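Local atomic coordinates of putative N-acetylmuramoyl-L-alanine amidase,autolysin cwp6 (Peptoclostridium difficile, PDB entry 5J72), a protein that probably hydrolyses the amide link between N-acetylmuramic acid and L-alanine in peptidoglycan with its zinc-bound amidase domain, and carries CWB2 modules that attach it to the cell wall. Residues I171-L176 and I209-D214; D293-G298 and D326-I331; M501-D506 and G512-L517. All blocks are in the same frame, centred on the assembly; numbering follows the deposited sequence. Where two conformers were deposited one is given.

Interaction 1. Residues I171-L176 and I209-D214; sequences ITATPL and IIIGDD
A173 and I211 lie with their CA atoms 7.1 Å apart, and the gap widens to 9.8 Å between the CA atoms of L176 and I209, so the start of helix 174-180 passes the end of strand 207-211 at side-chain distance, with 128 Å² buried between the two segments. I211 carries the contact from the strand. Its CG1 stands beside the backbone N (chi1 -61°), and this branch reaches across to both partners: CG1 meets CB of A173 at 4.2 Å, and the terminal CD1 meets CD2 of L176, also at 4.2 Å. L176 comes from one turn of backbone further on; with CG anti to its own N (chi1 180°) it extends toward the strand, its CD2 methyl going to I211, and the two side chains pass each other at a slant. The methyl of A173 touches the base of the same branch. I209, two residues before I211 on the strand, also turns toward the helix, but its CG2 stays 4.6 Å from CD2 of L176, a looser approach.

Strand 207-211 is an inner strand of the four-stranded parallel sheet of a CWB2 module, lying between strands 158-163 and 232-236, and helix 174-180 packs on one face of this sheet through L176, as is usual in an alpha/beta fold. I211 also touches V160 and V162 of strand 158-163, while L176 rests on I236 and on E251 of helix 241-253. The preceding turn faces the next module: T172 touches S245 and I248 of helix 241-253, and I287 and L289 of strand 287-290. Beyond I211 the strand gives way to G212, whose carbonyl O accepts a hydrogen bond from NH1 of R235.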
ATOM      1  N   ILE A 171       9.078  12.793  -2.859  1.00 32.33           N
ATOM      2  CA  ILE A 171       8.556  11.504  -3.192  1.00 28.38           C
ATOM      3  C   ILE A 171       9.621  10.552  -3.746  1.00 31.69           C
ATOM      4  O   ILE A 171       9.314   9.374  -3.878  1.00 39.32           O
ATOM      5  CB  ILE A 171       7.441  11.495  -4.425  0.57 35.63           C
ATOM      6  CG1 ILE A 171       8.136  12.130  -5.695  0.57 33.50           C
ATOM      7  CG2 ILE A 171       6.175  12.258  -3.963  0.57 36.42           C
ATOM      8  CD1 ILE A 171       7.199  12.787  -6.746  0.57 32.93           C
ATOM      9  N   THR A 172      10.807  11.000  -4.135  1.00 22.43           N
ATOM     10  CA  THR A 172      11.799  10.011  -4.608  1.00 18.40           C
ATOM     11  C   THR A 172      12.929   9.903  -3.526  1.00 20.01           C
ATOM     12  O   THR A 172      13.941   9.223  -3.757  1.00 23.42           O
ATOM     13  CB  THR A 172      12.424  10.457  -5.952  1.00 23.71           C
ATOM     14  OG1 THR A 172      12.915  11.775  -5.778  1.00 30.66           O
ATOM     15  CG2 THR A 172      11.346  10.408  -7.096  1.00 25.61           C
ATOM     16  N   ALA A 173      12.730  10.536  -2.375  1.00 22.79           N
ATOM     17  CA  ALA A 173      13.714  10.525  -1.261  1.00 21.80           C
ATOM     18  C   ALA A 173      13.775   9.198  -0.543  1.00 20.25           C
ATOM     19  O   ALA A 173      14.825   8.910  -0.009  1.00 19.97           O
ATOM     20  CB  ALA A 173      13.349  11.584  -0.244  1.00 21.08           C
ATOM     21  N   THR A 174      12.693   8.334  -0.544  1.00 21.12           N
ATOM     22  CA  THR A 174      12.785   7.093   0.244  1.00 18.93           C
ATOM     23  C   THR A 174      13.891   6.188  -0.130  1.00 18.66           C
ATOM     24  O   THR A 174      14.553   5.686   0.768  1.00 17.55           O
ATOM     25  CB  THR A 174      11.393   6.329   0.277  1.00 20.47           C
ATOM     26  OG1 THR A 174      10.534   7.140   1.070  1.00 23.11           O
ATOM     27  CG2 THR A 174      11.499   4.969   0.873  1.00 20.68           C
ATOM     28  N   PRO A 175      14.175   5.910  -1.428  1.00 20.17           N
ATOM     29  CA  PRO A 175      15.286   5.001  -1.745  1.00 18.14           C
ATOM     30  C   PRO A 175      16.671   5.521  -1.271  1.00 16.72           C
ATOM     31  O   PRO A 175      17.568   4.745  -0.970  1.00 20.45           O
ATOM     32  CB  PRO A 175      15.191   4.853  -3.287  1.00 19.55           C
ATOM     33  CG  PRO A 175      13.746   5.094  -3.566  1.00 20.82           C
ATOM     34  CD  PRO A 175      13.372   6.226  -2.628  1.00 22.67           C
ATOM     35  N   LEU A 176      16.820   6.851  -1.250  1.00 18.49           N
ATOM     36  CA  LEU A 176      18.100   7.408  -0.763  1.00 18.37           C
ATOM     37  C   LEU A 176      18.144   7.319   0.771  1.00 16.93           C
ATOM     38  O   LEU A 176      19.168   6.950   1.329  1.00 19.42           O
ATOM     39  CB  LEU A 176      18.180   8.865  -1.177  1.00 16.39           C
ATOM     40  CG  LEU A 176      19.520   9.560  -0.701  1.00 17.67           C
ATOM     41  CD1 LEU A 176      20.741   8.777  -1.263  1.00 23.12           C
ATOM     42  CD2 LEU A 176      19.555  10.987  -1.283  1.00 25.42           C
ATOM     43  N   ILE A 209      20.749  15.760   5.086  1.00 18.73           N
ATOM     44  CA  ILE A 209      20.716  15.802   3.626  1.00 19.35           C
ATOM     45  C   ILE A 209      19.348  16.393   3.315  1.00 22.60           C
ATOM     46  O   ILE A 209      18.262  15.854   3.628  1.00 20.88           O
ATOM     47  CB  ILE A 209      20.938  14.400   2.973  1.00 18.56           C
ATOM     48  CG1 ILE A 209      22.293  13.837   3.334  1.00 23.46           C
ATOM     49  CG2 ILE A 209      20.782  14.479   1.425  1.00 22.85           C
ATOM     50  CD1 ILE A 209      22.275  12.967   4.670  1.00 24.14           C
ATOM     51  N   ILE A 210      19.380  17.586   2.721  1.00 20.26           N
ATOM     52  CA  ILE A 210      18.164  18.261   2.340  1.00 23.19           C
ATOM     53  C   ILE A 210      17.816  17.901   0.878  1.00 24.30           C
ATOM     54  O   ILE A 210      18.693  17.907   0.017  1.00 25.22           O
ATOM     55  CB  ILE A 210      18.323  19.792   2.435  1.00 29.80           C
ATOM     56  CG1 ILE A 210      18.426  20.213   3.927  1.00 34.38           C
ATOM     57  CG2 ILE A 210      17.138  20.425   1.754  1.00 28.90           C
ATOM     58  CD1 ILE A 210      18.981  21.602   4.065  1.00 43.05           C
ATOM     59  N   ILE A 211      16.562  17.556   0.639  1.00 26.10           N
ATOM     60  CA  ILE A 211      16.095  17.223  -0.716  1.00 29.81           C
ATOM     61  C   ILE A 211      15.288  18.438  -1.153  1.00 32.01           C
ATOM     62  O   ILE A 211      14.317  18.795  -0.487  1.00 32.92           O
ATOM     63  CB  ILE A 211      15.234  15.950  -0.719  1.00 28.26           C
ATOM     64  CG1 ILE A 211      16.057  14.747  -0.208  1.00 24.82           C
ATOM     65  CG2 ILE A 211      14.647  15.689  -2.189  1.00 23.52           C
ATOM     66  CD1 ILE A 211      17.364  14.536  -0.932  1.00 20.93           C
ATOM     67  N   GLY A 212      15.678  19.058  -2.256  1.00 32.23           N
ATOM     68  CA  GLY A 212      14.967  20.253  -2.703  1.00 36.71           C
ATOM     69  C   GLY A 212      15.961  21.408  -2.827  1.00 42.34           C
ATOM     70  O   GLY A 212      16.987  21.468  -2.122  1.00 39.17           O
ATOM     71  N   ASP A 213      15.697  22.347  -3.742  1.00 43.88           N
ATOM     72  CA  ASP A 213      16.640  23.481  -3.874  1.00 45.46           C
ATOM     73  C   ASP A 213      16.270  24.558  -2.809  1.00 42.42           C
ATOM     74  O   ASP A 213      15.305  24.343  -2.063  1.00 38.65           O
ATOM     75  CB  ASP A 213      16.652  24.039  -5.327  1.00 47.58           C
ATOM     76  CG  ASP A 213      15.348  24.631  -5.841  1.00 51.42           C
ATOM     77  OD1 ASP A 213      14.392  24.802  -5.030  1.00 49.58           O
ATOM     78  OD2 ASP A 213      15.282  24.942  -7.060  1.00 53.80           O
ATOM     79  N   ASP A 214      16.991  25.708  -2.740  1.00 41.28           N
ATOM     80  CA  ASP A 214      16.703  26.670  -1.659  1.00 46.36           C
ATOM     81  C   ASP A 214      15.333  27.250  -1.720  1.00 48.28           C
ATOM     82  O   ASP A 214      14.866  27.844  -0.742  1.00 45.51           O
ATOM     83  CB  ASP A 214      17.758  27.781  -1.572  1.00 51.50           C
ATOM     84  CG  ASP A 214      17.908  28.593  -2.835  1.00 63.69           C
ATOM     85  OD1 ASP A 214      18.945  29.280  -2.971  1.00 64.06           O
ATOM     86  OD2 ASP A 214      16.990  28.538  -3.699  1.00 66.83           O
TER

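Interaction 2. Residues D293-G298 and D326-I331; sequences DSVPQG and DQISKI. With CA (calcium ion), chain D.
Q327 reaches from helix 322-329 to the backbone of V295, and its amide makes the one polar bond of the contact. The side chain leaves the helix with CG anti to the backbone N (chi1 -178°) and runs on extended, so that OE1 arrives at N of V295, 2.9 Å away. The N-H points nearly straight at it (161°) and lies in the amide plane, on a lone pair of OE1. Alongside, the amide packs on S294, whose CB lies 3.5 Å from OE1 and 3.7 Å from NE2 of Q327. CG2 of V295 lies beside the same oxygen, 3.7 Å from OE1 of Q327; the apolar part is CG1 of V295 on CD1 of I328 at 4.1 Å, the two branched side chains crossing at about a right angle. I328 in turn lies on A311 and Y313 of strand 308-314, and V295 on I324. K330 NZ forms a salt bridge with D326, four residues earlier, and the carbonyl O of S329 binds a calcium ion together with that of A332. The arrangement ties the loop before helix 297-306, where P296 is the N-cap, to the helix following strand 308-314 in the alpha/beta fold of a CWB2 module.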
ATOM      1  N   ASP A 293       5.980  10.701 -22.523  1.00 33.14           N
ATOM      2  CA  ASP A 293       6.614   9.896 -23.584  1.00 35.01           C
ATOM      3  C   ASP A 293       8.086   9.713 -23.474  1.00 33.43           C
ATOM      4  O   ASP A 293       8.660   9.040 -24.344  1.00 34.26           O
ATOM      5  CB  ASP A 293       6.343  10.505 -24.976  1.00 41.07           C
ATOM      6  CG  ASP A 293       4.872  10.740 -25.223  1.00 47.07           C
ATOM      7  OD1 ASP A 293       4.083   9.806 -25.024  1.00 42.73           O
ATOM      8  OD2 ASP A 293       4.515  11.866 -25.610  1.00 52.22           O
ATOM      9  N   SER A 294       8.752  10.255 -22.472  1.00 30.55           N
ATOM     10  CA  SER A 294      10.194  10.013 -22.434  1.00 30.38           C
ATOM     11  C   SER A 294      10.759  10.499 -21.072  1.00 29.24           C
ATOM     12  O   SER A 294      10.105  11.303 -20.379  1.00 27.73           O
ATOM     13  CB  SER A 294      10.893  10.824 -23.534  1.00 31.14           C
ATOM     14  OG  SER A 294      10.690  12.208 -23.236  1.00 29.50           O
ATOM     15  N   VAL A 295      11.934  10.025 -20.718  1.00 28.48           N
ATOM     16  CA  VAL A 295      12.585  10.653 -19.560  1.00 34.69           C
ATOM     17  C   VAL A 295      13.373  11.852 -20.197  1.00 37.97           C
ATOM     18  O   VAL A 295      13.686  11.776 -21.394  1.00 35.02           O
ATOM     19  CB  VAL A 295      13.558   9.685 -18.854  1.00 34.68           C
ATOM     20  CG1 VAL A 295      12.784   8.429 -18.386  1.00 32.40           C
ATOM     21  CG2 VAL A 295      14.719   9.276 -19.790  1.00 33.40           C
ATOM     22  N   PRO A 296      13.708  12.931 -19.473  1.00 37.30           N
ATOM     23  CA  PRO A 296      14.471  14.069 -20.052  1.00 37.98           C
ATOM     24  C   PRO A 296      15.812  13.582 -20.550  1.00 37.20           C
ATOM     25  O   PRO A 296      16.323  12.543 -20.105  1.00 33.91           O
ATOM     26  CB  PRO A 296      14.598  15.038 -18.858  1.00 41.21           C
ATOM     27  CG  PRO A 296      13.381  14.678 -17.979  1.00 42.60           C
ATOM     28  CD  PRO A 296      13.346  13.181 -18.070  1.00 40.69           C
ATOM     29  N   GLN A 297      16.448  14.355 -21.453  1.00 36.12           N
ATOM     30  CA  GLN A 297      17.701  13.916 -22.043  1.00 36.27           C
ATOM     31  C   GLN A 297      18.800  13.650 -21.048  1.00 32.89           C
ATOM     32  O   GLN A 297      19.563  12.700 -21.213  1.00 29.96           O
ATOM     33  CB  GLN A 297      18.201  15.004 -23.066  1.00 41.09           C
ATOM     34  CG  GLN A 297      19.426  14.560 -23.927  1.00 52.29           C
ATOM     35  CD  GLN A 297      19.145  13.333 -24.807  1.00 59.68           C
ATOM     36  OE1 GLN A 297      18.096  13.216 -25.454  1.00 59.45           O
ATOM     37  NE2 GLN A 297      20.076  12.369 -24.830  1.00 63.05           N
ATOM     38  N   GLY A 298      18.935  14.522 -20.026  1.00 31.73           N
ATOM     39  CA  GLY A 298      19.995  14.319 -19.051  1.00 32.45           C
ATOM     40  C   GLY A 298      19.830  12.973 -18.360  1.00 28.78           C
ATOM     41  O   GLY A 298      20.807  12.238 -18.177  1.00 29.91           O
ATOM     42  N   ASP A 326       9.262   2.131 -25.039  1.00 31.71           N
ATOM     43  CA  ASP A 326      10.145   1.886 -26.160  1.00 35.32           C
ATOM     44  C   ASP A 326      11.515   2.488 -25.898  1.00 34.18           C
ATOM     45  O   ASP A 326      12.523   1.833 -26.164  1.00 34.33           O
ATOM     46  CB  ASP A 326       9.599   2.577 -27.411  1.00 42.06           C
ATOM     47  CG  ASP A 326      10.593   2.391 -28.545  1.00 57.80           C
ATOM     48  OD1 ASP A 326      11.292   3.382 -28.907  1.00 61.61           O
ATOM     49  OD2 ASP A 326      10.693   1.259 -29.056  1.00 63.60           O
ATOM     50  N   GLN A 327      11.558   3.741 -25.420  1.00 30.01           N
ATOM     51  CA  GLN A 327      12.826   4.440 -25.122  1.00 28.07           C
ATOM     52  C   GLN A 327      13.653   3.673 -24.102  1.00 29.63           C
ATOM     53  O   GLN A 327      14.830   3.385 -24.342  1.00 27.89           O
ATOM     54  CB  GLN A 327      12.524   5.804 -24.544  1.00 25.98           C
ATOM     55  CG  GLN A 327      13.797   6.597 -24.248  1.00 30.28           C
ATOM     56  CD  GLN A 327      13.478   7.915 -23.543  1.00 36.43           C
ATOM     57  OE1 GLN A 327      12.715   7.958 -22.582  1.00 36.90           O
ATOM     58  NE2 GLN A 327      14.107   9.024 -23.949  1.00 35.49           N
ATOM     59  N   ILE A 328      13.011   3.301 -22.973  1.00 26.56           N
ATOM     60  CA  ILE A 328      13.737   2.641 -21.891  1.00 25.16           C
ATOM     61  C   ILE A 328      13.997   1.184 -22.164  1.00 26.61           C
ATOM     62  O   ILE A 328      15.061   0.647 -21.804  1.00 27.95           O
ATOM     63  CB  ILE A 328      12.949   2.861 -20.571  1.00 25.96           C
ATOM     64  CG1 ILE A 328      12.843   4.373 -20.289  1.00 24.21           C
ATOM     65  CG2 ILE A 328      13.669   2.071 -19.424  1.00 24.78           C
ATOM     66  CD1 ILE A 328      14.250   5.065 -20.221  1.00 27.29           C
ATOM     67  N   SER A 329      13.040   0.501 -22.803  1.00 28.20           N
ATOM     68  CA  SER A 329      13.271  -0.881 -23.158  1.00 27.62           C
ATOM     69  C   SER A 329      14.557  -1.022 -23.968  1.00 26.31           C
ATOM     70  O   SER A 329      15.221  -2.051 -23.880  1.00 27.39           O
ATOM     71  CB  SER A 329      12.116  -1.401 -24.031  1.00 30.24           C
ATOM     72  OG  SER A 329      12.273  -2.800 -24.226  1.00 35.27           O
ATOM     73  N   LYS A 330      14.886  -0.025 -24.796  1.00 25.78           N
ATOM     74  CA  LYS A 330      16.105  -0.084 -25.647  1.00 27.32           C
ATOM     75  C   LYS A 330      17.398   0.038 -24.836  1.00 31.48           C
ATOM     76  O   LYS A 330      18.464  -0.403 -25.307  1.00 30.99           O
ATOM     77  CB  LYS A 330      16.032   1.034 -26.678  1.00 28.35           C
ATOM     78  CG  LYS A 330      15.044   0.672 -27.765  1.00 28.77           C
ATOM     79  CD  LYS A 330      14.917   1.730 -28.825  1.00 31.94           C
ATOM     80  CE  LYS A 330      14.013   1.155 -29.889  1.00 40.15           C
ATOM     81  NZ  LYS A 330      13.271   2.219 -30.582  1.00 44.44           N
ATOM     82  N   ILE A 331      17.327   0.611 -23.620  1.00 29.54           N
ATOM     83  CA  ILE A 331      18.568   0.747 -22.828  1.00 31.69           C
ATOM     84  C   ILE A 331      18.549  -0.102 -21.534  1.00 33.83           C
ATOM     85  O   ILE A 331      19.512  -0.046 -20.792  1.00 35.79           O
ATOM     86  CB  ILE A 331      18.918   2.237 -22.507  1.00 30.74           C
ATOM     87  CG1 ILE A 331      17.757   2.930 -21.719  1.00 29.33           C
ATOM     88  CG2 ILE A 331      19.218   2.961 -23.807  1.00 28.05           C
ATOM     89  CD1 ILE A 331      18.233   4.156 -20.867  1.00 27.90           C
TER
HETATM   90 CA    CA D 702      16.992  -3.732 -24.041  1.00 60.14          CA
HETATM   91  O   HOH W   1      16.124  -5.720 -23.805  1.00 31.70           O

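Interaction 3. Residues M501-D506 and G512-L517; sequences MTRDTD and GERTAL
T502 packs against R514 and L517 in a buried contact between the loop leaving edge strand 498-501 and helix 511-521, which follows it closely in the amidase domain. T502 stands opposite R514, their CA atoms 5.8 Å apart, and wedges between the two helix side chains. With OG1 between the backbone N and the carbonyl carbon (chi1 54°), CG2 falls anti to the carbonyl carbon and lies 4.0 Å from CB of R514 and equally far from CD2 of L517, while that CD2 methyl also covers CA of T502 at 3.7 Å. The aliphatic stem of R514 crosses T502 at about a right angle. OG1 of T502 and NH1 of R514 both go to OD1 of D457, the arginine forming a salt bridge.

NE of R503 lies 4.5 Å from NH2 of R514, but each guanidinium has oxygen partners. R503 NH1 bonds O of T505 at 3.1 Å, lying above that carbonyl plane. Its NE and NH2 hold the carbonyls of P458 and G459, just before H460, and that of K478, while R514 NH2 bonds those of M509 and the zinc ligand H460, probably as a second-shell residue. Around the contact, T502 rests on V455 and P458 of strand 453-458, the neighbour of strand 498-501 in the sheet, whereas M501 and R503 pack on helix 477-494.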
ATOM      1  N   MET A 501     -19.513  -7.539  -1.200  1.00 21.42           N
ATOM      2  CA  MET A 501     -19.457  -7.975  -2.594  1.00 20.45           C
ATOM      3  C   MET A 501     -19.627  -9.494  -2.633  1.00 22.48           C
ATOM      4  O   MET A 501     -19.049 -10.176  -1.798  1.00 22.89           O
ATOM      5  CB  MET A 501     -18.080  -7.640  -3.212  1.00 20.34           C
ATOM      6  CG  MET A 501     -17.785  -6.106  -3.276  1.00 19.92           C
ATOM      7  SD  MET A 501     -16.342  -5.733  -4.246  1.00 25.78           S
ATOM      8  CE  MET A 501     -16.966  -6.153  -5.925  1.00 21.86           C
ATOM      9  N   THR A 502     -20.366 -10.048  -3.573  1.00 22.73           N
ATOM     10  CA  THR A 502     -20.486 -11.514  -3.598  1.00 22.37           C
ATOM     11  C   THR A 502     -19.097 -12.127  -3.893  1.00 19.84           C
ATOM     12  O   THR A 502     -18.773 -13.176  -3.368  1.00 22.30           O
ATOM     13  CB  THR A 502     -21.525 -11.968  -4.660  1.00 19.69           C
ATOM     14  OG1 THR A 502     -21.171 -11.391  -5.906  1.00 18.10           O
ATOM     15  CG2 THR A 502     -22.953 -11.559  -4.302  1.00 20.83           C
ATOM     16  N   ARG A 503     -18.295 -11.466  -4.721  1.00 21.96           N
ATOM     17  CA  ARG A 503     -16.921 -11.866  -4.982  1.00 23.22           C
ATOM     18  C   ARG A 503     -16.114 -10.592  -5.241  1.00 25.43           C
ATOM     19  O   ARG A 503     -16.663  -9.606  -5.799  1.00 24.65           O
ATOM     20  CB  ARG A 503     -16.816 -12.819  -6.194  1.00 23.21           C
ATOM     21  CG  ARG A 503     -17.190 -12.160  -7.541  1.00 25.30           C
ATOM     22  CD  ARG A 503     -16.961 -13.136  -8.744  1.00 23.00           C
ATOM     23  NE  ARG A 503     -17.391 -12.537 -10.029  1.00 22.40           N
ATOM     24  CZ  ARG A 503     -16.534 -12.062 -10.919  1.00 19.62           C
ATOM     25  NH1 ARG A 503     -15.232 -12.077 -10.702  1.00 22.94           N
ATOM     26  NH2 ARG A 503     -17.000 -11.576 -12.077  1.00 20.41           N
ATOM     27  N   ASP A 504     -14.846 -10.577  -4.843  1.00 24.61           N
ATOM     28  CA  ASP A 504     -14.045  -9.376  -5.104  1.00 25.84           C
ATOM     29  C   ASP A 504     -12.842  -9.779  -5.917  1.00 28.50           C
ATOM     30  O   ASP A 504     -11.915  -8.988  -6.104  1.00 29.57           O
ATOM     31  CB  ASP A 504     -13.602  -8.703  -3.808  1.00 31.48           C
ATOM     32  CG  ASP A 504     -13.092  -9.691  -2.779  1.00 39.90           C
ATOM     33  OD1 ASP A 504     -12.233 -10.534  -3.132  1.00 40.45           O
ATOM     34  OD2 ASP A 504     -13.544  -9.618  -1.626  1.00 44.74           O
ATOM     35  N   THR A 505     -12.847 -10.996  -6.408  1.00 28.20           N
ATOM     36  CA  THR A 505     -11.787 -11.470  -7.256  1.00 28.83           C
ATOM     37  C   THR A 505     -12.343 -12.448  -8.279  1.00 28.09           C
ATOM     38  O   THR A 505     -13.528 -12.808  -8.234  1.00 26.14           O
ATOM     39  CB  THR A 505     -10.709 -12.187  -6.382  1.00 35.38           C
ATOM     40  OG1 THR A 505      -9.505 -12.255  -7.150  1.00 38.58           O
ATOM     41  CG2 THR A 505     -11.157 -13.546  -5.974  1.00 35.78           C
ATOM     42  N   ASP A 506     -11.505 -12.911  -9.199  1.00 27.20           N
ATOM     43  CA  ASP A 506     -11.972 -13.863 -10.180  1.00 31.49           C
ATOM     44  C   ASP A 506     -12.180 -15.183  -9.484  1.00 37.13           C
ATOM     45  O   ASP A 506     -11.222 -15.740  -8.969  1.00 38.44           O
ATOM     46  CB  ASP A 506     -10.972 -14.008 -11.326  1.00 32.13           C
ATOM     47  CG  ASP A 506     -11.475 -14.889 -12.467  1.00 39.61           C
ATOM     48  OD1 ASP A 506     -12.696 -14.989 -12.653  1.00 34.98           O
ATOM     49  OD2 ASP A 506     -10.642 -15.465 -13.175  1.00 44.88           O
ATOM     50  N   GLY A 512     -27.102 -19.509  -6.843  1.00 24.16           N
ATOM     51  CA  GLY A 512     -27.678 -19.876  -5.565  1.00 25.41           C
ATOM     52  C   GLY A 512     -26.807 -19.452  -4.409  1.00 25.90           C
ATOM     53  O   GLY A 512     -27.306 -19.176  -3.313  1.00 27.89           O
ATOM     54  N   GLU A 513     -25.493 -19.380  -4.641  1.00 25.83           N
ATOM     55  CA  GLU A 513     -24.623 -18.901  -3.533  1.00 26.69           C
ATOM     56  C   GLU A 513     -24.761 -17.329  -3.377  1.00 24.85           C
ATOM     57  O   GLU A 513     -24.849 -16.795  -2.266  1.00 25.81           O
ATOM     58  CB  GLU A 513     -23.148 -19.253  -3.822  1.00 29.40           C
ATOM     59  CG  GLU A 513     -22.355 -18.901  -2.571  1.00 35.37           C
ATOM     60  CD  GLU A 513     -20.903 -19.378  -2.572  1.00 42.20           C
ATOM     61  OE1 GLU A 513     -20.428 -19.967  -3.592  1.00 31.22           O
ATOM     62  OE2 GLU A 513     -20.238 -19.130  -1.519  1.00 37.18           O
ATOM     63  N   ARG A 514     -24.807 -16.617  -4.516  1.00 25.60           N
ATOM     64  CA  ARG A 514     -24.963 -15.152  -4.498  1.00 22.11           C
ATOM     65  C   ARG A 514     -26.247 -14.823  -3.845  1.00 23.78           C
ATOM     66  O   ARG A 514     -26.321 -13.879  -3.048  1.00 24.98           O
ATOM     67  CB  ARG A 514     -24.919 -14.631  -5.928  1.00 21.19           C
ATOM     68  CG  ARG A 514     -23.582 -14.968  -6.600  1.00 21.77           C
ATOM     69  CD  ARG A 514     -23.730 -14.892  -8.102  1.00 24.26           C
ATOM     70  NE  ARG A 514     -22.602 -15.491  -8.803  1.00 23.09           N
ATOM     71  CZ  ARG A 514     -21.704 -14.809  -9.508  1.00 23.64           C
ATOM     72  NH1 ARG A 514     -21.764 -13.476  -9.568  1.00 21.24           N
ATOM     73  NH2 ARG A 514     -20.770 -15.451 -10.194  1.00 22.15           N
ATOM     74  N   THR A 515     -27.330 -15.576  -4.181  1.00 24.23           N
ATOM     75  CA  THR A 515     -28.614 -15.277  -3.559  1.00 24.77           C
ATOM     76  C   THR A 515     -28.636 -15.634  -2.088  1.00 27.27           C
ATOM     77  O   THR A 515     -29.191 -14.867  -1.286  1.00 30.31           O
ATOM     78  CB  THR A 515     -29.763 -16.013  -4.300  1.00 28.41           C
ATOM     79  OG1 THR A 515     -29.560 -15.802  -5.718  1.00 29.95           O
ATOM     80  CG2 THR A 515     -31.097 -15.408  -3.948  1.00 31.30           C
ATOM     81  N   ALA A 516     -28.037 -16.769  -1.700  1.00 31.85           N
ATOM     82  CA  ALA A 516     -28.024 -17.140  -0.265  1.00 33.77           C
ATOM     83  C   ALA A 516     -27.336 -16.044   0.519  1.00 33.54           C
ATOM     84  O   ALA A 516     -27.786 -15.679   1.603  1.00 32.75           O
ATOM     85  CB  ALA A 516     -27.263 -18.442  -0.047  1.00 33.14           C
ATOM     86  N   LEU A 517     -26.250 -15.487  -0.055  1.00 31.61           N
ATOM     87  CA  LEU A 517     -25.514 -14.417   0.596  1.00 31.12           C
ATOM     88  C   LEU A 517     -26.419 -13.260   0.790  1.00 29.65           C
ATOM     89  O   LEU A 517     -26.457 -12.670   1.883  1.00 31.46           O
ATOM     90  CB  LEU A 517     -24.293 -13.980  -0.236  1.00 32.27           C
ATOM     91  CG  LEU A 517     -23.443 -12.871   0.404  1.00 35.86           C
ATOM     92  CD1 LEU A 517     -22.932 -13.342   1.793  1.00 37.87           C
ATOM     93  CD2 LEU A 517     -22.274 -12.556  -0.486  1.00 39.70           C
TER

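Along the chain the three contacts follow one another in series. Interactions 1 and 2 belong to successive CWB2 modules, each built on a four-stranded parallel sheet of strand order 2-1-3-4; their centres are 23 Å apart and their nearest atoms about 11 Å. They do not touch, although T172 of interaction 1 packs on strand 287-290, the strand that leads into the loop of interaction 2. Interaction 3 lies far off in the amidase domain, its centre 46 Å and 45 Å from the other two, and across the chain's centre from interaction 1. Each contact thus joins parts within its own domain, two in wall-binding modules and one in the zinc-bearing amidase domain.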